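Local coordinates for flocculation protein FLO11 (Saccharomyces cerevisiae, PDB 4UYS) that mediates homotypic cell-cell adhesion during yeast flocculation, and also supports substrate adhesion, invasive and pseudohyphal growth and biofilm formation, at residues A[111-116]-A[167-172]; A[144-149]-A[160-165]. All coordinates share one frame; numbering follows the deposited sequence.

Contact 1. Residues A[111-116]-A[167-172]; sequences SCQVWM and YWNIDC
Tyr167 turns the edge of its ring into the face of Trp115, a T-shaped pair with the planes at 79°. Its CD2 comes 3.8 Å from CH2 of Trp115, over the six-membered part of the indole. The other flank of the phenol meets Gln113, whose NE2 lies in the ring plane 3.5 Å from Tyr167 CE1. With CG beside its backbone N (chi1 -69°) and an extended chain, Gln113 carries its amide along this edge. Both ends of that amide are bridged by water: OE1 to the hydroxyl of Tyr167, NE2 to OD1 of Asn169. Cutting Gln113 back to an alanine is likely to strip the amide from that edge of Tyr167 and to deprive both waters of one partner. Asn169 has a further hold, ND2 bonding Asp173 O.

The face bearing Val114 and Trp168 is apolar. Met116 CB lies 3.5 Å from CZ3 of Trp168, while its sulfur sits at the edge of the same ring in a Met-aromatic contact. Val114 CG1 reaches the pyrrole end of this indole, and CB of Val114 packs against Ile170 CG1. The broad indole can meet Met116 at its six-membered end and Val114 at its pyrrole end at once, which suits a tryptophan; strands 32-43 and 46-55 cover this side through Val39 and Ile49.

Backbone bonds set the register. Val114 N bonds Trp168 O at 2.8 Å, Trp168 N returns a bond to Val114 O, and Ile170 N bonds Cys112 O. Two disulfides, Cys112 to Cys176 and Cys172 to Cys8, link these segments to residues near the two ends of this construct. This is an antiparallel pairing within the small three-stranded sheet of the Flo11 domain, where strand 166-169 lies between strands 12-13 and 113-115.

Contact 2. Residues A[144-149]-A[160-165]; sequences FDLSTG and QTDFPG. With NA (sodium ion), chain E.
Ser147 and Asp162 are joined by backbone and side chain alike. The carbonyl oxygen of Ser147 is gripped by Asp162 N at 2.8 Å and Phe163 N at 2.9 Å, so one strand acceptor holds two consecutive amides of segment 160-165. Ser147 N gives its hydrogen to Asp162 OD2 at 2.9 Å, which receives it on its anti lone pair in a nearly straight bond (164°). Asp162 CG lies anti to its carbonyl carbon, beside the backbone N (chi1 -50°), which turns the carboxylate to Ser147 N. The carboxylate thus stands in for a strand carbonyl, as a short acidic side chain can. Its other oxygen, OD1, bonds His23 ND1, which fixes the rotation of the group. Gly149 N bonds Phe163 O, and Thr161 OG1 meets Gly149 O at 2.8 Å in the carbonyl plane, on a lone pair; the same hydroxyl also bonds Ser159. Gly149, at phi 145°, would jam any CB against the preceding carbonyl, and Gly165 N lies 3.4 Å from Gly149 C.

Water extends the polar network: one links Ser147 OG to Gln160 O, and another lies between Asp145 O and Asp162 OD2. A sodium ion is bound by Asp145 OD1 at 2.8 Å and by two waters.

Apolar contacts line the inner side. Leu146 sets CB against CE2 of Phe163 at 3.5 Å and CD1 against CZ, while CD2 rests by the carboxylate carbon of Asp162. Thr148 CG2 approaches the ring edge near CD2. Tyr32 and Leu34 of strand 32-43 meet Phe163, which suits a large aromatic ring.

This is a loop along the outer edge of the five-stranded antiparallel sheet of the Flo11 domain, held by the Ser147 and Gly149 bonds, with one backbone bridge, Thr148 to Phe163, just past strand 143-147.

Contact 2 is nested along the chain inside the loop closed by contact 1, and the segment 160-165 runs directly into strand 166-169, which belongs to contact 1. Their centres lie about 20 Å apart, yet they meet: Met116 CE touches Thr148 OG1 at 3.7 Å, and Trp115 packs by Gly165. Contact 2 is buried near the middle of the domain, where an aspartate, a threonine hydroxyl and backbone amides tie a loop to a sheet edge. Contact 1 is more peripheral and only partly buried; it pairs two regular strands, with its aromatic and water-bridged side partly exposed. Both bring apolar side chains against strand 32-43.

Contact 1. Residues A[111-116]-A[167-172]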
# COMPACT_ATOMS: atom_id res chain seq x y z
N SER A 111 21.42 -10.64 -6.66
CA SER A 111 21.20 -11.87 -7.41
C SER A 111 20.03 -12.66 -6.88
O SER A 111 19.56 -13.55 -7.58
CB SER A 111 22.44 -12.75 -7.35
OG SER A 111 22.78 -13.00 -6.00
N CYS A 112 19.57 -12.40 -5.66
CA CYS A 112 18.50 -13.17 -5.04
C CYS A 112 17.20 -12.44 -4.79
O CYS A 112 16.20 -13.11 -4.61
CB CYS A 112 18.97 -13.80 -3.71
SG CYS A 112 20.11 -15.17 -3.92
N GLN A 113 17.23 -11.10 -4.70
CA GLN A 113 16.08 -10.33 -4.24
C GLN A 113 15.65 -9.29 -5.26
O GLN A 113 16.46 -8.78 -6.02
CB GLN A 113 16.46 -9.65 -2.93
CG GLN A 113 16.63 -10.62 -1.77
CD GLN A 113 17.28 -10.00 -0.54
OE1 GLN A 113 18.32 -9.36 -0.62
NE2 GLN A 113 16.64 -10.17 0.59
N VAL A 114 14.37 -8.96 -5.22
CA VAL A 114 13.71 -8.08 -6.19
C VAL A 114 12.82 -7.08 -5.45
O VAL A 114 12.15 -7.43 -4.50
CB VAL A 114 12.95 -8.88 -7.27
CG1 VAL A 114 11.84 -9.72 -6.67
CG2 VAL A 114 12.46 -7.99 -8.38
N TRP A 115 12.83 -5.85 -5.93
CA TRP A 115 12.01 -4.77 -5.36
C TRP A 115 10.54 -4.90 -5.72
O TRP A 115 10.15 -5.18 -6.86
CB TRP A 115 12.46 -3.41 -5.87
CG TRP A 115 13.68 -2.83 -5.18
CD1 TRP A 115 14.95 -2.78 -5.69
CD2 TRP A 115 13.75 -2.22 -3.89
NE1 TRP A 115 15.80 -2.17 -4.81
CE2 TRP A 115 15.09 -1.82 -3.69
CE3 TRP A 115 12.79 -1.95 -2.91
CZ2 TRP A 115 15.50 -1.17 -2.52
CZ3 TRP A 115 13.19 -1.30 -1.78
CH2 TRP A 115 14.53 -0.92 -1.58
N MET A 116 9.67 -4.65 -4.75
CA MET A 116 8.29 -4.35 -5.00
C MET A 116 8.19 -3.10 -5.85
O MET A 116 8.80 -2.08 -5.50
CB MET A 116 7.57 -4.10 -3.68
CG MET A 116 6.08 -3.86 -3.78
SD MET A 116 5.33 -3.48 -2.17
CE MET A 116 5.70 -1.75 -2.05
N TYR A 167 11.29 -5.45 -0.50
CA TYR A 167 11.83 -6.42 -1.44
C TYR A 167 11.74 -7.82 -0.85
O TYR A 167 11.51 -8.04 0.33
CB TYR A 167 13.23 -6.05 -1.89
CG TYR A 167 14.32 -5.83 -0.86
CD1 TYR A 167 14.99 -6.89 -0.27
CD2 TYR A 167 14.76 -4.56 -0.54
CE1 TYR A 167 16.05 -6.69 0.59
CE2 TYR A 167 15.81 -4.35 0.32
CZ TYR A 167 16.44 -5.43 0.89
OH TYR A 167 17.51 -5.30 1.74
N TRP A 168 11.91 -8.81 -1.74
CA TRP A 168 11.76 -10.21 -1.37
C TRP A 168 12.51 -11.09 -2.38
O TRP A 168 13.05 -10.60 -3.36
CB TRP A 168 10.29 -10.60 -1.31
CG TRP A 168 9.50 -10.31 -2.55
CD1 TRP A 168 9.51 -10.99 -3.72
CD2 TRP A 168 8.59 -9.23 -2.74
NE1 TRP A 168 8.65 -10.43 -4.62
CE2 TRP A 168 8.07 -9.34 -4.05
CE3 TRP A 168 8.10 -8.19 -1.92
CZ2 TRP A 168 7.10 -8.49 -4.54
CZ3 TRP A 168 7.12 -7.36 -2.42
CH2 TRP A 168 6.63 -7.52 -3.72
N ASN A 169 12.54 -12.38 -2.14
CA ASN A 169 13.29 -13.27 -3.03
C ASN A 169 12.64 -13.46 -4.39
O ASN A 169 11.46 -13.69 -4.48
CB ASN A 169 13.55 -14.61 -2.37
CG ASN A 169 14.68 -14.59 -1.36
OD1 ASN A 169 14.96 -13.58 -0.72
ND2 ASN A 169 15.38 -15.72 -1.23
N ILE A 170 13.48 -13.38 -5.41
CA ILE A 170 13.06 -13.67 -6.78
C ILE A 170 12.45 -15.05 -6.83
O ILE A 170 13.01 -16.02 -6.31
CB ILE A 170 14.25 -13.55 -7.75
CG1 ILE A 170 14.82 -12.12 -7.75
CG2 ILE A 170 13.88 -14.02 -9.16
CD1 ILE A 170 16.20 -12.00 -8.35
N ASP A 171 11.27 -15.15 -7.44
CA ASP A 171 10.48 -16.37 -7.57
C ASP A 171 10.10 -16.99 -6.24
O ASP A 171 9.69 -18.14 -6.17
CB ASP A 171 11.16 -17.43 -8.46
CG ASP A 171 11.42 -16.93 -9.85
OD1 ASP A 171 10.82 -15.93 -10.25
OD2 ASP A 171 12.23 -17.59 -10.54
N CYS A 172 10.24 -16.23 -5.15
CA CYS A 172 10.13 -16.79 -3.82
C CYS A 172 10.96 -18.04 -3.62
O CYS A 172 10.58 -18.96 -2.91
CB CYS A 172 8.70 -16.90 -3.32
SG CYS A 172 7.87 -15.29 -3.16
O HOH W 1 15.61 -15.90 -5.38
O HOH W 2 14.10 -11.47 0.92
O HOH W 3 19.62 -7.56 0.91

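Contact 2. Residues A[144-149]-A[160-165]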
# COMPACT_ATOMS: atom_id res chain seq x y z
N PHE A 144 -6.79 12.36 -0.69
CA PHE A 144 -5.34 12.28 -0.68
C PHE A 144 -4.89 10.93 -1.21
O PHE A 144 -5.65 9.96 -1.22
CB PHE A 144 -4.74 12.53 0.72
CG PHE A 144 -5.27 11.61 1.77
CD1 PHE A 144 -6.41 11.92 2.52
CD2 PHE A 144 -4.63 10.41 2.04
CE1 PHE A 144 -6.90 11.05 3.48
CE2 PHE A 144 -5.12 9.55 3.00
CZ PHE A 144 -6.24 9.86 3.72
N ASP A 145 -3.63 10.90 -1.63
CA ASP A 145 -2.95 9.67 -2.05
C ASP A 145 -1.77 9.48 -1.12
O ASP A 145 -1.07 10.44 -0.77
CB ASP A 145 -2.36 9.84 -3.46
CG ASP A 145 -3.38 10.02 -4.55
OD1 ASP A 145 -4.58 9.83 -4.29
OD2 ASP A 145 -2.93 10.30 -5.69
N LEU A 146 -1.57 8.23 -0.71
CA LEU A 146 -0.42 7.80 0.09
C LEU A 146 0.45 6.87 -0.73
O LEU A 146 -0.06 5.90 -1.32
CB LEU A 146 -0.86 7.11 1.36
CG LEU A 146 -1.72 8.00 2.28
CD1 LEU A 146 -2.07 7.22 3.53
CD2 LEU A 146 -1.05 9.31 2.61
N SER A 147 1.74 7.15 -0.80
CA SER A 147 2.66 6.46 -1.68
C SER A 147 3.64 5.56 -0.96
O SER A 147 4.06 5.88 0.17
CB SER A 147 3.45 7.47 -2.49
OG SER A 147 4.25 8.27 -1.64
N THR A 148 4.04 4.47 -1.61
CA THR A 148 5.12 3.64 -1.09
C THR A 148 6.47 3.98 -1.71
O THR A 148 6.54 4.50 -2.83
CB THR A 148 4.86 2.14 -1.38
OG1 THR A 148 4.98 1.84 -2.79
CG2 THR A 148 3.50 1.68 -0.92
N GLY A 149 7.54 3.67 -0.97
CA GLY A 149 8.85 3.55 -1.56
C GLY A 149 9.98 4.00 -0.66
O GLY A 149 9.82 4.81 0.28
N GLN A 160 9.86 11.29 1.39
CA GLN A 160 8.83 11.97 0.64
C GLN A 160 7.71 11.04 0.21
O GLN A 160 6.77 11.48 -0.43
CB GLN A 160 9.42 12.65 -0.59
CG GLN A 160 10.57 13.57 -0.35
CD GLN A 160 10.16 14.87 0.28
OE1 GLN A 160 8.98 15.14 0.53
NE2 GLN A 160 11.15 15.70 0.55
N THR A 161 7.83 9.78 0.57
CA THR A 161 6.75 8.81 0.51
C THR A 161 6.12 8.63 1.88
O THR A 161 6.67 9.11 2.88
CB THR A 161 7.19 7.42 -0.01
OG1 THR A 161 7.99 6.83 1.02
CG2 THR A 161 8.00 7.53 -1.27
N ASP A 162 4.96 7.95 1.89
CA ASP A 162 4.21 7.73 3.12
C ASP A 162 4.41 6.39 3.75
O ASP A 162 4.08 6.23 4.93
CB ASP A 162 2.75 8.00 2.84
CG ASP A 162 2.57 9.33 2.18
OD1 ASP A 162 2.79 10.33 2.89
OD2 ASP A 162 2.27 9.38 0.96
N PHE A 163 4.87 5.41 2.96
CA PHE A 163 5.01 4.03 3.38
C PHE A 163 6.33 3.51 2.84
O PHE A 163 6.76 3.94 1.78
CB PHE A 163 3.92 3.16 2.75
CG PHE A 163 2.50 3.57 3.03
CD1 PHE A 163 2.01 3.78 4.31
CD2 PHE A 163 1.59 3.60 1.97
CE1 PHE A 163 0.68 4.07 4.52
CE2 PHE A 163 0.25 3.87 2.18
CZ PHE A 163 -0.20 4.08 3.45
N PRO A 164 6.95 2.58 3.53
CA PRO A 164 8.19 2.01 3.03
C PRO A 164 8.02 1.25 1.72
O PRO A 164 6.92 0.76 1.39
CB PRO A 164 8.65 1.08 4.16
CG PRO A 164 7.45 0.84 5.01
CD PRO A 164 6.55 2.00 4.83
N GLY A 165 9.14 1.13 1.01
CA GLY A 165 9.26 0.09 -0.03
C GLY A 165 9.75 -1.22 0.57
O GLY A 165 10.23 -1.28 1.72
NA NA E . -6.36 12.02 -4.25
O HOH W 4 1.14 11.66 -0.06
O HOH W 5 5.13 10.65 -2.47
O HOH W 6 -6.15 14.68 -3.96
O HOH W 7 -6.20 12.46 -7.02